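Local coordinates for MmcQ/YjbR family DNA-binding protein (Pseudomonas syringae pv. tomato, PDB 3H9X) that probably binds DNA through a double-wing motif, although its cellular role remains uncharacterised, at residues 2-5 / 6-10; 30-34 / 35-39; 98-101 / 102-106. One frame throughout, in Å; residues are numbered along the deposited sequence.

Contact 1 of 3, residues 2-5 / 6-10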
loop_
_atom_site.group_PDB
_atom_site.type_symbol
_atom_site.label_atom_id
_atom_site.label_comp_id
_atom_site.label_asym_id
_atom_site.label_seq_id
_atom_site.Cartn_x
_atom_site.Cartn_y
_atom_site.Cartn_z
ATOM N N ASN A 2 4.440 9.674 -4.647
ATOM C CA ASN A 2 3.012 9.961 -4.755
ATOM C C ASN A 2 2.263 8.918 -5.555
ATOM O O ASN A 2 2.869 8.049 -6.176
ATOM C CB ASN A 2 2.801 11.336 -5.397
ATOM C CG ASN A 2 3.248 11.374 -6.840
ATOM O OD1 ASN A 2 3.306 12.433 -7.454
ATOM N ND2 ASN A 2 3.563 10.208 -7.393
ATOM N N ARG A 3 0.939 9.052 -5.540
ATOM C CA ARG A 3 0.018 8.165 -6.235
ATOM C C ARG A 3 0.457 7.848 -7.662
ATOM O O ARG A 3 0.472 6.688 -8.068
ATOM C CB ARG A 3 -1.378 8.797 -6.261
ATOM C CG ARG A 3 -2.470 7.872 -6.730
ATOM C CD ARG A 3 -3.769 8.600 -6.959
ATOM N NE ARG A 3 -4.891 7.683 -6.845
ATOM C CZ ARG A 3 -5.277 7.118 -5.703
ATOM N NH1 ARG A 3 -4.628 7.389 -4.579
ATOM N NH2 ARG A 3 -6.298 6.266 -5.677
ATOM N N GLN A 4 0.814 8.883 -8.416
ATOM C CA GLN A 4 1.254 8.736 -9.807
ATOM C C GLN A 4 2.522 7.892 -9.943
ATOM O O GLN A 4 2.520 6.879 -10.629
ATOM C CB GLN A 4 1.516 10.117 -10.417
ATOM C CG GLN A 4 0.695 10.454 -11.655
ATOM C CD GLN A 4 0.876 9.453 -12.779
ATOM O OE1 GLN A 4 0.329 8.347 -12.738
ATOM N NE2 GLN A 4 1.652 9.835 -13.793
ATOM N N GLN A 5 3.599 8.321 -9.289
ATOM C CA GLN A 5 4.881 7.620 -9.357
ATOM C C GLN A 5 4.770 6.162 -8.959
ATOM O O GLN A 5 5.533 5.316 -9.436
ATOM C CB GLN A 5 5.901 8.304 -8.461
ATOM C CG GLN A 5 6.058 9.774 -8.750
ATOM C CD GLN A 5 6.905 10.455 -7.711
ATOM O OE1 GLN A 5 6.753 10.207 -6.514
ATOM N NE2 GLN A 5 7.793 11.332 -8.153
ATOM N N PHE A 6 3.824 5.877 -8.070
ATOM C CA PHE A 6 3.592 4.524 -7.602
ATOM C C PHE A 6 2.985 3.647 -8.683
ATOM O O PHE A 6 3.579 2.642 -9.036
ATOM C CB PHE A 6 2.683 4.534 -6.378
ATOM C CG PHE A 6 2.207 3.171 -5.978
ATOM C CD1 PHE A 6 1.030 2.642 -6.507
ATOM C CD2 PHE A 6 2.975 2.376 -5.134
ATOM C CE1 PHE A 6 0.642 1.341 -6.207
ATOM C CE2 PHE A 6 2.592 1.080 -4.832
ATOM C CZ PHE A 6 1.426 0.561 -5.368
ATOM N N ILE A 7 1.819 4.016 -9.221
ATOM C CA ILE A 7 1.192 3.177 -10.252
ATOM C C ILE A 7 2.127 2.969 -11.444
ATOM O O ILE A 7 2.048 1.954 -12.144
ATOM C CB ILE A 7 -0.188 3.740 -10.758
ATOM C CG1 ILE A 7 0.000 4.592 -12.002
ATOM C CG2 ILE A 7 -0.890 4.503 -9.662
ATOM C CD1 ILE A 7 -0.205 3.827 -13.303
ATOM N N ASP A 8 3.015 3.929 -11.672
ATOM C CA ASP A 8 3.961 3.823 -12.770
ATOM C C ASP A 8 5.030 2.797 -12.419
ATOM O O ASP A 8 5.347 1.923 -13.226
ATOM C CB ASP A 8 4.615 5.176 -13.050
ATOM C CG ASP A 8 3.676 6.151 -13.739
ATOM O OD1 ASP A 8 4.022 7.352 -13.820
ATOM O OD2 ASP A 8 2.593 5.723 -14.209
ATOM N N TYR A 9 5.586 2.882 -11.216
ATOM C CA TYR A 9 6.610 1.923 -10.837
ATOM C C TYR A 9 6.101 0.485 -10.961
ATOM O O TYR A 9 6.823 -0.390 -11.422
ATOM C CB TYR A 9 7.100 2.217 -9.418
ATOM C CG TYR A 9 8.043 1.173 -8.858
ATOM C CD1 TYR A 9 7.558 0.081 -8.147
ATOM C CD2 TYR A 9 9.422 1.298 -9.000
ATOM C CE1 TYR A 9 8.421 -0.851 -7.587
ATOM C CE2 TYR A 9 10.294 0.363 -8.441
ATOM C CZ TYR A 9 9.786 -0.701 -7.738
ATOM O OH TYR A 9 10.639 -1.620 -7.180
ATOM N N ALA A 10 4.853 0.254 -10.571
ATOM C CA ALA A 10 4.258 -1.079 -10.638
ATOM C C ALA A 10 4.139 -1.574 -12.070
ATOM O O ALA A 10 4.398 -2.745 -12.351
ATOM C CB ALA A 10 2.886 -1.076 -9.986
#
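I7 and F6 pack against the carbonyls of the preceding helical turn, while Q4 and D8 meet on the outer side, where the fit is looser. On the inner side, F6 sets its CB 3.5 Å from the N2 O, and the R3 O lies at the edge of the F6 ring, near its plane. With CG anti to the backbone N (chi1 170°), the buried ring leaves this turn and reaches F31 edge to face. I7 turns its CG2 branch to the R3 carbonyl, and its side chain also touches L43 of strand 39-47. Beneath these side chains runs the ordinary i to i+4 ladder, for example I7 N to R3 O at 3.2 Å.

This is the opening of helix 3-13, with N2 at the N-cap. The side chain of Q5, three residues on and extended beyond CG, reaches back so that its OE1 accepts from the N2 N at 3.0 Å, which supplies one half of a capping box. R3 heads another way, its NH1 forming a salt bridge with D60.

The solvent side is slacker. The Q4 chain bends at chi2 (-57°) and brings its amide across the D8 carboxylate, with Q4 NE2 3.4 Å from D8 OD1. The amide and carboxylate planes stand almost perpendicular, 89° apart, and the Q4 OE1 also sits 3.8 Å from the I7 CG1.

Contact 2 of 3, residues 30-34 / 35-39; sequences VFRHS and DNDKW
V30 lies over the indole of W39, its CG1 methyl 3.5 Å from the centroid of the W39 six-membered ring. The approach is only 6° off the ring normal, a CH-pi contact made squarely over one face, while V30 CG2 lies over the same face above the five-membered ring, 3.9 Å from W39 NE1. R32 comes to the same indole differently: its CB stands 3.9 Å from W39 CD1, and its guanidinium plane is nearly perpendicular to the ring, 82° away. R32 and W39 form the antiparallel non-hydrogen-bonded pair that closes the 33-38 loop of a beta hairpin.

Further round the turn, R32 and D37 run side by side in the same direction. R32 NH2 is 4.2 Å from D37 OD2, but the oxygen lies well out of the guanidinium plane, so this is attraction of charges without a directed bond; the firmer partner of R32 is D19, through NE. H33 uses two donors on one acceptor: its backbone N reaches the K38 O at 3.3 Å, and its ND1 adds a weak bond to that oxygen. N36 lies alongside H33, its amide turned 74° from the imidazole, but its OD1 crowds K38 in the model, so an Asx turn to K38 N remains doubtful.

The hairpin joins strands 29-32 and 39-47, with H33 resting against F113 of helix 102-115 and Y40.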
loop_
_atom_site.group_PDB
_atom_site.type_symbol
_atom_site.label_atom_id
_atom_site.label_comp_id
_atom_site.label_asym_id
_atom_site.label_seq_id
_atom_site.Cartn_x
_atom_site.Cartn_y
_atom_site.Cartn_z
ATOM N N VAL A 30 -6.289 -1.865 -6.806
ATOM C CA VAL A 30 -5.530 -3.009 -6.302
ATOM C C VAL A 30 -4.537 -3.503 -7.349
ATOM O O VAL A 30 -4.720 -3.288 -8.543
ATOM C CB VAL A 30 -6.459 -4.202 -5.841
ATOM C CG1 VAL A 30 -7.505 -3.711 -4.864
ATOM C CG2 VAL A 30 -7.104 -4.875 -7.019
ATOM N N PHE A 31 -3.465 -4.132 -6.887
ATOM C CA PHE A 31 -2.452 -4.664 -7.782
ATOM C C PHE A 31 -2.283 -6.134 -7.455
ATOM O O PHE A 31 -1.918 -6.484 -6.332
ATOM C CB PHE A 31 -1.123 -3.932 -7.598
ATOM C CG PHE A 31 -1.180 -2.486 -7.987
ATOM C CD1 PHE A 31 -1.936 -1.586 -7.245
ATOM C CD2 PHE A 31 -0.506 -2.027 -9.114
ATOM C CE1 PHE A 31 -2.028 -0.253 -7.620
ATOM C CE2 PHE A 31 -0.588 -0.693 -9.502
ATOM C CZ PHE A 31 -1.351 0.196 -8.751
ATOM N N ARG A 32 -2.561 -6.999 -8.423
ATOM C CA ARG A 32 -2.426 -8.428 -8.189
ATOM C C ARG A 32 -1.668 -9.136 -9.299
ATOM O O ARG A 32 -1.299 -8.527 -10.303
ATOM C CB ARG A 32 -3.799 -9.070 -8.030
ATOM C CG ARG A 32 -4.647 -9.048 -9.278
ATOM C CD ARG A 32 -5.763 -8.032 -9.168
ATOM N NE ARG A 32 -6.662 -8.127 -10.310
ATOM C CZ ARG A 32 -7.441 -9.176 -10.562
ATOM N NH1 ARG A 32 -8.228 -9.183 -11.629
ATOM N NH2 ARG A 32 -7.444 -10.213 -9.741
ATOM N N HIS A 33 -1.422 -10.425 -9.088
ATOM C CA HIS A 33 -0.721 -11.255 -10.063
ATOM C C HIS A 33 -1.727 -11.805 -11.059
ATOM O O HIS A 33 -2.897 -11.998 -10.726
ATOM C CB HIS A 33 -0.024 -12.443 -9.397
ATOM C CG HIS A 33 1.028 -12.062 -8.404
ATOM N ND1 HIS A 33 0.733 -11.759 -7.092
ATOM C CD2 HIS A 33 2.371 -11.963 -8.524
ATOM C CE1 HIS A 33 1.854 -11.494 -6.446
ATOM N NE2 HIS A 33 2.864 -11.609 -7.289
ATOM N N SER A 34 -1.269 -12.077 -12.275
ATOM C CA SER A 34 -2.147 -12.607 -13.303
ATOM C C SER A 34 -2.382 -14.091 -13.033
ATOM O O SER A 34 -3.369 -14.674 -13.492
ATOM C CB SER A 34 -1.512 -12.395 -14.675
ATOM O OG SER A 34 -2.450 -12.660 -15.702
ATOM N N ASP A 35 -1.466 -14.677 -12.263
ATOM C CA ASP A 35 -1.493 -16.090 -11.871
ATOM C C ASP A 35 -2.660 -16.399 -10.938
ATOM O O ASP A 35 -3.739 -16.788 -11.380
ATOM C CB ASP A 35 -0.190 -16.451 -11.151
ATOM C CG ASP A 35 1.033 -15.982 -11.900
ATOM O OD1 ASP A 35 1.246 -16.464 -13.032
ATOM O OD2 ASP A 35 1.781 -15.129 -11.366
ATOM N N ASN A 36 -2.420 -16.219 -9.641
ATOM C CA ASN A 36 -3.415 -16.483 -8.608
ATOM C C ASN A 36 -4.356 -15.328 -8.278
ATOM O O ASN A 36 -5.202 -15.447 -7.392
ATOM C CB ASN A 36 -2.720 -16.920 -7.324
ATOM C CG ASN A 36 -1.626 -15.971 -6.914
ATOM O OD1 ASN A 36 -1.824 -14.759 -6.887
ATOM N ND2 ASN A 36 -0.460 -16.517 -6.586
ATOM N N ASP A 37 -4.213 -14.212 -8.976
ATOM C CA ASP A 37 -5.072 -13.064 -8.723
ATOM C C ASP A 37 -4.942 -12.573 -7.273
ATOM O O ASP A 37 -5.878 -11.988 -6.717
ATOM C CB ASP A 37 -6.533 -13.432 -9.020
ATOM C CG ASP A 37 -6.757 -13.860 -10.470
ATOM O OD1 ASP A 37 -7.894 -14.278 -10.796
ATOM O OD2 ASP A 37 -5.808 -13.781 -11.288
ATOM N N LYS A 38 -3.786 -12.805 -6.658
ATOM C CA LYS A 38 -3.575 -12.362 -5.286
ATOM C C LYS A 38 -3.093 -10.914 -5.223
ATOM O O LYS A 38 -2.144 -10.526 -5.914
ATOM C CB LYS A 38 -2.578 -13.273 -4.559
ATOM C CG LYS A 38 -3.097 -14.673 -4.296
ATOM C CD LYS A 38 -2.219 -15.424 -3.315
ATOM C CE LYS A 38 -2.798 -16.804 -3.031
ATOM N NZ LYS A 38 -2.197 -17.472 -1.834
ATOM N N TRP A 39 -3.765 -10.122 -4.390
ATOM C CA TRP A 39 -3.446 -8.712 -4.204
ATOM C C TRP A 39 -2.128 -8.593 -3.477
ATOM O O TRP A 39 -1.898 -9.313 -2.511
ATOM C CB TRP A 39 -4.512 -8.033 -3.344
ATOM C CG TRP A 39 -5.882 -8.012 -3.931
ATOM C CD1 TRP A 39 -6.309 -8.646 -5.073
ATOM C CD2 TRP A 39 -7.011 -7.307 -3.418
ATOM N NE1 TRP A 39 -7.629 -8.371 -5.297
ATOM C CE2 TRP A 39 -8.088 -7.551 -4.296
ATOM C CE3 TRP A 39 -7.222 -6.485 -2.298
ATOM C CZ2 TRP A 39 -9.359 -7.007 -4.088
ATOM C CZ3 TRP A 39 -8.483 -5.944 -2.096
ATOM C CH2 TRP A 39 -9.533 -6.208 -2.986
#

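Contact 3 of 3, residues 98-101 / 102-106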
loop_
_atom_site.group_PDB
_atom_site.type_symbol
_atom_site.label_atom_id
_atom_site.label_comp_id
_atom_site.label_asym_id
_atom_site.label_seq_id
_atom_site.Cartn_x
_atom_site.Cartn_y
_atom_site.Cartn_z
ATOM N N GLY A 98 4.708 10.851 1.945
ATOM C CA GLY A 98 5.097 10.829 3.345
ATOM C C GLY A 98 6.590 10.694 3.598
ATOM O O GLY A 98 7.387 10.712 2.665
ATOM N N PRO A 99 7.000 10.556 4.870
ATOM C CA PRO A 99 8.404 10.419 5.282
ATOM C C PRO A 99 9.144 9.151 4.860
ATOM O O PRO A 99 10.370 9.071 4.983
ATOM C CB PRO A 99 8.323 10.523 6.801
ATOM C CG PRO A 99 6.998 9.894 7.101
ATOM C CD PRO A 99 6.126 10.568 6.060
ATOM N N LEU A 100 8.408 8.156 4.385
ATOM C CA LEU A 100 9.037 6.903 3.992
ATOM C C LEU A 100 9.718 7.073 2.629
ATOM O O LEU A 100 9.140 7.637 1.690
ATOM C CB LEU A 100 7.978 5.790 3.969
ATOM C CG LEU A 100 8.369 4.364 4.397
ATOM C CD1 LEU A 100 8.969 3.614 3.223
ATOM C CD2 LEU A 100 9.353 4.410 5.568
ATOM N N GLY A 101 10.959 6.602 2.538
ATOM C CA GLY A 101 11.705 6.738 1.304
ATOM C C GLY A 101 11.263 5.826 0.174
ATOM O O GLY A 101 10.910 4.651 0.401
ATOM N N ALA A 102 11.278 6.367 -1.050
ATOM C CA ALA A 102 10.908 5.597 -2.239
ATOM C C ALA A 102 11.720 4.297 -2.282
ATOM O O ALA A 102 11.182 3.245 -2.641
ATOM C CB ALA A 102 11.160 6.416 -3.511
ATOM N N LYS A 103 13.005 4.346 -1.908
ATOM C CA LYS A 103 13.807 3.118 -1.939
ATOM C C LYS A 103 13.224 2.092 -0.977
ATOM O O LYS A 103 12.971 0.950 -1.369
ATOM C CB LYS A 103 15.275 3.386 -1.576
ATOM C CG LYS A 103 16.209 2.198 -1.893
ATOM C CD LYS A 103 17.632 2.402 -1.327
ATOM C CE LYS A 103 17.630 2.243 0.202
ATOM N NZ LYS A 103 18.885 2.689 0.920
ATOM N N GLU A 104 13.019 2.505 0.278
ATOM C CA GLU A 104 12.455 1.628 1.313
ATOM C C GLU A 104 11.069 1.143 0.875
ATOM O O GLU A 104 10.685 0.008 1.147
ATOM C CB GLU A 104 12.339 2.383 2.633
ATOM C CG GLU A 104 11.700 1.583 3.771
ATOM C CD GLU A 104 12.543 0.394 4.237
ATOM O OE1 GLU A 104 13.719 0.624 4.675
ATOM O OE2 GLU A 104 12.024 -0.766 4.179
ATOM N N ILE A 105 10.324 2.010 0.194
ATOM C CA ILE A 105 9.015 1.630 -0.299
ATOM C C ILE A 105 9.142 0.598 -1.421
ATOM O O ILE A 105 8.388 -0.367 -1.451
ATOM C CB ILE A 105 8.233 2.846 -0.841
ATOM C CG1 ILE A 105 7.823 3.766 0.310
ATOM C CG2 ILE A 105 7.006 2.375 -1.611
ATOM C CD1 ILE A 105 7.204 5.075 -0.139
ATOM N N HIS A 106 10.079 0.791 -2.349
ATOM C CA HIS A 106 10.242 -0.161 -3.457
ATOM C C HIS A 106 10.510 -1.566 -2.965
ATOM O O HIS A 106 9.992 -2.531 -3.531
ATOM C CB HIS A 106 11.382 0.264 -4.385
ATOM C CG HIS A 106 11.075 1.488 -5.182
ATOM N ND1 HIS A 106 12.054 2.285 -5.729
ATOM C CD2 HIS A 106 9.893 2.085 -5.473
ATOM C CE1 HIS A 106 11.492 3.327 -6.315
ATOM N NE2 HIS A 106 10.183 3.230 -6.173
#
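The N-terminal start of helix 102-115 is the element formed here, with G101 at the N-cap and L100 just before it folded over the E104 side of the first turn. The helix begins with the G101 carbonyl, whose O accepts from the I105 N at 2.7 Å. Because the N-cap residue is a glycine, it brings no side-chain acceptor to this end, and its part in the contact is played by the backbone. The next bond of the ladder runs from H106 N to A102 O.

L100 adds the apolar part. Its CD1 branch meets the aliphatic portion of E104, lying 3.6 Å from the E104 CB, and the second branch, CD2, is 4.1 Å from the E104 CG. I105 approaches the cap from the helix side. Its CG1 stands beside the backbone N and anti to the carbonyl carbon (chi1 -70°), and from there the extended chain carries I105 CD1 back to the cap carbonyls, 3.7 Å from L100 O and 3.8 Å from G101 O. L100 and I105 are both buried, though the details of their own contact are doubtful in this model.

E104 shows a division of labour within one side chain. Its CB and CG pack across the L100 methyls, while the bend at chi2 (67°) turns the carboxylate away from the leucine and toward K77, with which OE1 makes a long, weak ion pair. At the far end of the segment, H106 stacks with Y9. An acid three residues past the N-cap lies near the positive end of the helix dipole, so the negative charge of E104 is probably eased by the helix as well as by the distant lysine.

In the fold
From the N terminus, contact 1 opens helix 3-13, contact 2 lies between strands 29-32 and 39-47, and contact 3 starts helix 102-115. Contacts 1 and 3 are helix starts that close no loop beyond the first turn; contact 2 closes the hairpin turn. The three follow in series, neither nesting nor crossing. Space brings them together differently. Contact 1 is the middle member: A10 CB lies 3.5 Å from F31 CE2, which joins the first helix to the edge strand, and helix 3-13 also meets the start of helix 102-115. Contacts 2 and 3 lie on opposite sides of the chain's centre, their nearest atoms about 11 Å apart, yet helix 102-115 runs on from contact 3 to reach the hairpin.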